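PDB 5JOZ: Non-reducing end alpha-L-arabinofuranosidase BoGH43B from Bacteroides ovatus, which hydrolyses terminal non-reducing alpha-L-arabinofuranoside residues from the side branches of xyloglucan, converting its 'S' units to 'X' units. Local coordinates for residues A[157-160]-A[161-165]; A[129-133]-A[134-138]. All blocks are in the same frame, centred on the assembly; numbering follows the deposited sequence.

Contact 1: residues A[157-160]-A[161-165]; sequences GTFV and EALRK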
loop_
_atom_site.group_PDB
_atom_site.type_symbol
_atom_site.label_atom_id
_atom_site.label_comp_id
_atom_site.label_asym_id
_atom_site.label_seq_id
_atom_site.Cartn_x
_atom_site.Cartn_y
_atom_site.Cartn_z
ATOM N N GLY A 157 20.774 14.001 -9.779
ATOM C CA GLY A 157 20.410 12.600 -10.051
ATOM C C GLY A 157 21.267 11.879 -11.089
ATOM O O GLY A 157 20.922 10.771 -11.527
ATOM N N THR A 158 22.390 12.488 -11.471
ATOM C CA THR A 158 23.275 11.944 -12.503
ATOM C C THR A 158 24.292 11.023 -11.840
ATOM O O THR A 158 24.680 11.230 -10.687
ATOM C CB THR A 158 24.035 13.066 -13.258
ATOM O OG1 THR A 158 23.170 14.192 -13.480
ATOM C CG2 THR A 158 24.566 12.553 -14.602
ATOM N N PHE A 159 24.729 10.011 -12.574
ATOM C CA PHE A 159 25.749 9.100 -12.072
ATOM C C PHE A 159 27.136 9.717 -12.189
ATOM O O PHE A 159 27.624 9.939 -13.300
ATOM C CB PHE A 159 25.691 7.762 -12.811
ATOM C CG PHE A 159 24.481 6.964 -12.462
ATOM C CD1 PHE A 159 24.435 6.249 -11.274
ATOM C CD2 PHE A 159 23.367 6.967 -13.291
ATOM C CE1 PHE A 159 23.309 5.523 -10.934
ATOM C CE2 PHE A 159 22.238 6.239 -12.955
ATOM C CZ PHE A 159 22.210 5.520 -11.774
ATOM N N VAL A 160 27.740 10.015 -11.035
ATOM C CA VAL A 160 29.146 10.437 -10.960
ATOM C C VAL A 160 30.096 9.234 -11.091
ATOM O O VAL A 160 31.149 9.350 -11.735
ATOM C CB VAL A 160 29.459 11.312 -9.705
ATOM C CG1 VAL A 160 28.604 12.569 -9.714
ATOM C CG2 VAL A 160 29.277 10.569 -8.382
ATOM N N GLU A 161 29.730 8.100 -10.476
ATOM C CA GLU A 161 30.378 6.798 -10.732
ATOM C C GLU A 161 29.294 5.890 -11.304
ATOM O O GLU A 161 28.252 5.695 -10.676
ATOM C CB GLU A 161 30.997 6.180 -9.460
ATOM C CG GLU A 161 31.877 7.133 -8.642
ATOM C CD GLU A 161 32.610 6.481 -7.460
ATOM O OE1 GLU A 161 32.657 7.124 -6.380
ATOM O OE2 GLU A 161 33.158 5.353 -7.605
ATOM N N ALA A 162 29.530 5.343 -12.493
ATOM C CA ALA A 162 28.498 4.599 -13.212
ATOM C C ALA A 162 28.200 3.244 -12.597
ATOM O O ALA A 162 29.029 2.665 -11.895
ATOM C CB ALA A 162 28.883 4.423 -14.664
ATOM N N LEU A 163 27.001 2.756 -12.900
ATOM C CA LEU A 163 26.546 1.444 -12.487
ATOM C C LEU A 163 27.494 0.355 -12.947
ATOM O O LEU A 163 27.914 0.362 -14.097
ATOM C CB LEU A 163 25.175 1.134 -13.092
ATOM C CG LEU A 163 23.977 1.986 -12.698
ATOM C CD1 LEU A 163 22.731 1.395 -13.330
ATOM C CD2 LEU A 163 23.829 2.066 -11.189
ATOM N N ARG A 164 27.807 -0.581 -12.052
ATOM C CA ARG A 164 28.455 -1.838 -12.434
ATOM C C ARG A 164 28.017 -2.994 -11.528
ATOM O O ARG A 164 27.637 -2.777 -10.372
ATOM C CB ARG A 164 29.972 -1.680 -12.403
ATOM C CG ARG A 164 30.600 -1.650 -11.017
ATOM C CD ARG A 164 31.921 -0.891 -11.028
ATOM N NE ARG A 164 31.693 0.554 -11.100
ATOM C CZ ARG A 164 32.601 1.468 -11.443
ATOM N NH1 ARG A 164 33.852 1.123 -11.764
ATOM N NH2 ARG A 164 32.247 2.754 -11.465
ATOM N N LYS A 165 28.087 -4.213 -12.064
ATOM C CA LYS A 165 27.811 -5.433 -11.296
ATOM C C LYS A 165 28.829 -5.590 -10.152
ATOM O O LYS A 165 30.049 -5.548 -10.378
ATOM C CB LYS A 165 27.820 -6.661 -12.220
ATOM C CG LYS A 165 27.594 -8.022 -11.557
ATOM C CD LYS A 165 27.574 -9.133 -12.617
ATOM C CE LYS A 165 27.856 -10.530 -12.065
ATOM N NZ LYS A 165 26.656 -11.195 -11.475
#

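Contact 2: residues A[129-133]-A[134-138]; sequences IEFID and GKMYF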
loop_
_atom_site.group_PDB
_atom_site.type_symbol
_atom_site.label_atom_id
_atom_site.label_comp_id
_atom_site.label_asym_id
_atom_site.label_seq_id
_atom_site.Cartn_x
_atom_site.Cartn_y
_atom_site.Cartn_z
ATOM N N ILE A 129 18.854 3.511 -2.220
ATOM C CA ILE A 129 19.932 4.476 -2.010
ATOM C C ILE A 129 20.454 4.375 -0.592
ATOM O O ILE A 129 19.742 3.936 0.299
ATOM C CB ILE A 129 19.518 5.940 -2.323
ATOM C CG1 ILE A 129 18.173 6.312 -1.685
ATOM C CG2 ILE A 129 19.436 6.172 -3.831
ATOM C CD1 ILE A 129 17.875 7.798 -1.715
ATOM N N GLU A 130 21.715 4.753 -0.411
ATOM C CA GLU A 130 22.299 4.890 0.905
ATOM C C GLU A 130 23.372 5.977 0.890
ATOM O O GLU A 130 24.105 6.121 -0.091
ATOM C CB GLU A 130 22.910 3.564 1.353
ATOM C CG GLU A 130 23.367 3.554 2.809
ATOM C CD GLU A 130 22.220 3.582 3.813
ATOM O OE1 GLU A 130 22.481 3.984 4.966
ATOM O OE2 GLU A 130 21.075 3.192 3.466
ATOM N N PHE A 131 23.467 6.706 2.000
ATOM C CA PHE A 131 24.458 7.750 2.180
ATOM C C PHE A 131 25.599 7.290 3.070
ATOM O O PHE A 131 25.407 7.114 4.272
ATOM C CB PHE A 131 23.795 8.977 2.775
ATOM C CG PHE A 131 22.861 9.654 1.827
ATOM C CD1 PHE A 131 23.346 10.552 0.882
ATOM C CD2 PHE A 131 21.496 9.371 1.847
ATOM C CE1 PHE A 131 22.484 11.180 -0.007
ATOM C CE2 PHE A 131 20.630 10.001 0.958
ATOM C CZ PHE A 131 21.125 10.904 0.029
ATOM N N ILE A 132 26.775 7.094 2.473
ATOM C CA ILE A 132 27.970 6.616 3.179
ATOM C C ILE A 132 29.203 7.372 2.677
ATOM O O ILE A 132 29.390 7.480 1.474
ATOM C CB ILE A 132 28.236 5.103 2.920
ATOM C CG1 ILE A 132 27.038 4.222 3.312
ATOM C CG2 ILE A 132 29.481 4.640 3.675
ATOM C CD1 ILE A 132 27.021 2.857 2.638
ATOM N N ASP A 133 30.055 7.840 3.590
ATOM C CA ASP A 133 31.358 8.456 3.249
ATOM C C ASP A 133 31.173 9.682 2.335
ATOM O O ASP A 133 31.940 9.888 1.395
ATOM C CB ASP A 133 32.334 7.418 2.609
ATOM C CG ASP A 133 32.940 6.425 3.633
ATOM O OD1 ASP A 133 33.329 6.855 4.746
ATOM O OD2 ASP A 133 33.065 5.213 3.309
ATOM N N GLY A 134 30.139 10.480 2.612
ATOM C CA GLY A 134 29.768 11.618 1.758
ATOM C C GLY A 134 29.365 11.313 0.315
ATOM O O GLY A 134 29.435 12.192 -0.543
ATOM N N LYS A 135 28.936 10.079 0.049
ATOM C CA LYS A 135 28.498 9.648 -1.282
ATOM C C LYS A 135 27.090 9.091 -1.197
ATOM O O LYS A 135 26.694 8.515 -0.176
ATOM C CB LYS A 135 29.398 8.548 -1.832
ATOM C CG LYS A 135 30.862 8.924 -1.935
ATOM C CD LYS A 135 31.660 7.820 -2.609
ATOM C CE LYS A 135 33.118 8.212 -2.783
ATOM N NZ LYS A 135 33.718 7.457 -3.913
ATOM N N MET A 136 26.351 9.245 -2.290
ATOM C CA MET A 136 25.000 8.718 -2.416
ATOM C C MET A 136 25.046 7.498 -3.331
ATOM O O MET A 136 25.077 7.639 -4.562
ATOM C CB MET A 136 24.080 9.798 -2.979
ATOM C CG MET A 136 22.650 9.370 -3.251
ATOM S SD MET A 136 21.716 10.803 -3.813
ATOM C CE MET A 136 20.313 10.045 -4.623
ATOM N N TYR A 137 25.048 6.306 -2.718
ATOM C CA TYR A 137 25.080 5.038 -3.454
ATOM C C TYR A 137 23.703 4.678 -4.003
ATOM O O TYR A 137 22.695 4.927 -3.355
ATOM C CB TYR A 137 25.603 3.891 -2.575
ATOM C CG TYR A 137 27.085 3.945 -2.349
ATOM C CD1 TYR A 137 27.959 3.296 -3.215
ATOM C CD2 TYR A 137 27.622 4.639 -1.265
ATOM C CE1 TYR A 137 29.329 3.356 -3.019
ATOM C CE2 TYR A 137 28.996 4.689 -1.056
ATOM C CZ TYR A 137 29.837 4.052 -1.943
ATOM O OH TYR A 137 31.190 4.090 -1.754
ATOM N N PHE A 138 23.687 4.092 -5.198
ATOM C CA PHE A 138 22.474 3.606 -5.862
ATOM C C PHE A 138 22.728 2.130 -6.074
ATOM O O PHE A 138 23.702 1.773 -6.723
ATOM C CB PHE A 138 22.253 4.319 -7.210
ATOM C CG PHE A 138 21.094 3.777 -8.036
ATOM C CD1 PHE A 138 21.237 2.619 -8.815
ATOM C CD2 PHE A 138 19.874 4.456 -8.081
ATOM C CE1 PHE A 138 20.184 2.132 -9.585
ATOM C CE2 PHE A 138 18.811 3.972 -8.852
ATOM C CZ PHE A 138 18.964 2.808 -9.606
#

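Contact 1: residues A[157-160]-A[161-165]
Phe159 and Leu163 pack together across a classic beta bulge, which breaks an edge strand of one four-stranded blade in the five-bladed beta-propeller of the family 43 catalytic domain. Phe159 supplies the ring of the contact. Its CG stands anti to the carbonyl carbon (chi1 -70°), beside the backbone N, and the turn of the chain at Val160 and Glu161 brings Leu163 against the ring. CE1 of Phe159 comes 3.5 Å from CD2 of Leu163, while CG of Leu163 lies over one ring face. The same leucine CD2 is 3.9 Å from CZ of Phe159, so the methyl sits by the CE1-CZ side of the ring, and the two side chains cross obliquely. CD1 of Phe159 is also 3.9 Å from the carbonyl O of Glu161, which approaches the ring at a slant. Phe138 meets the same ring edge-to-face.

Val160 and Glu161, the two bulge residues where the chain turns a corner, both face Val151 of the adjacent strand, and the Glu161 side chain leads away from residues 157-160 and runs out extended to a salt bridge with Lys135. Beyond the corner Arg164 doubles back on its own strand, its guanidinium group also making a cation-pi contact with Trp211. NH2 of Arg164 donates to O of Ala162 over 3.2 Å, reaching a lone pair in the carbonyl plane with an N-H...O angle of 141°.

Contact 2: residues A[129-133]-A[134-138]
Phe131 and Met136 lie side by side on one face of a beta hairpin, whose strands 129-132 and 135-138 are joined by a type I' turn. Four backbone hydrogen bonds tie the strands. Glu130 and Tyr137 form one hydrogen-bonded pair, with Tyr137 N donating to Glu130 O over 2.8 Å. Ile132 and Lys135 form the other and close the turn, but there Lys135 N sits above the carbonyl plane of Ile132. Asp133 and Gly134 both take positive phi values, as this turn requires.

The apolar contacts fall on both faces. With chi1 at 176°, Met136 swings its chain beside its own carbonyl carbon and runs extended along the Phe131 ring: CB lies 3.6 Å from CE1, and SD makes an oblique Met-aromatic contact 4.8 Å from the ring centroid. Its CE carries on to CG2 of Ile129, 4.0 Å away. Replacing Phe131 with an alanine would probably leave Met136 without its aromatic neighbour and freer to turn, and would remove the ring stacked on His83. On the other face, CE2 of Tyr137 reaches CB of Ile132 at 4.1 Å, while Glu130 O lies in plane at the edge of the tyrosine ring.

The Glu130 carboxylate leaves the hairpin for a salt bridge with Arg81. The hairpin forms the first two strands of its blade, and strand 146-152 pairs with the other side of strand 135-141, Phe138 bonding Gly150 through the backbone. It also packs against other blades, Ile129 meeting Tyr88 and Ile90 of strand 86-94 and Ile132 meeting Phe180 of strand 176-183.

How the contacts relate
Contacts 1 and 2 lie on opposite sides of strand 146-152 in one four-stranded antiparallel blade, their centres about 12 Å apart. Contact 2 builds its first two strands and contact 1 lies in its fourth. They touch on both faces of the sheet. On one, NZ of Lys135 and OE1 of Glu161 form a salt bridge of 2.7 Å; on the other, CD1 of Phe138 packs 3.6 Å from CD2 of Leu163. The side chain of Phe138 is about 9 Å from that of Asp126, the inferred pKa-modulating residue of the active site, whereas contact 1 is remote from the annotated sites.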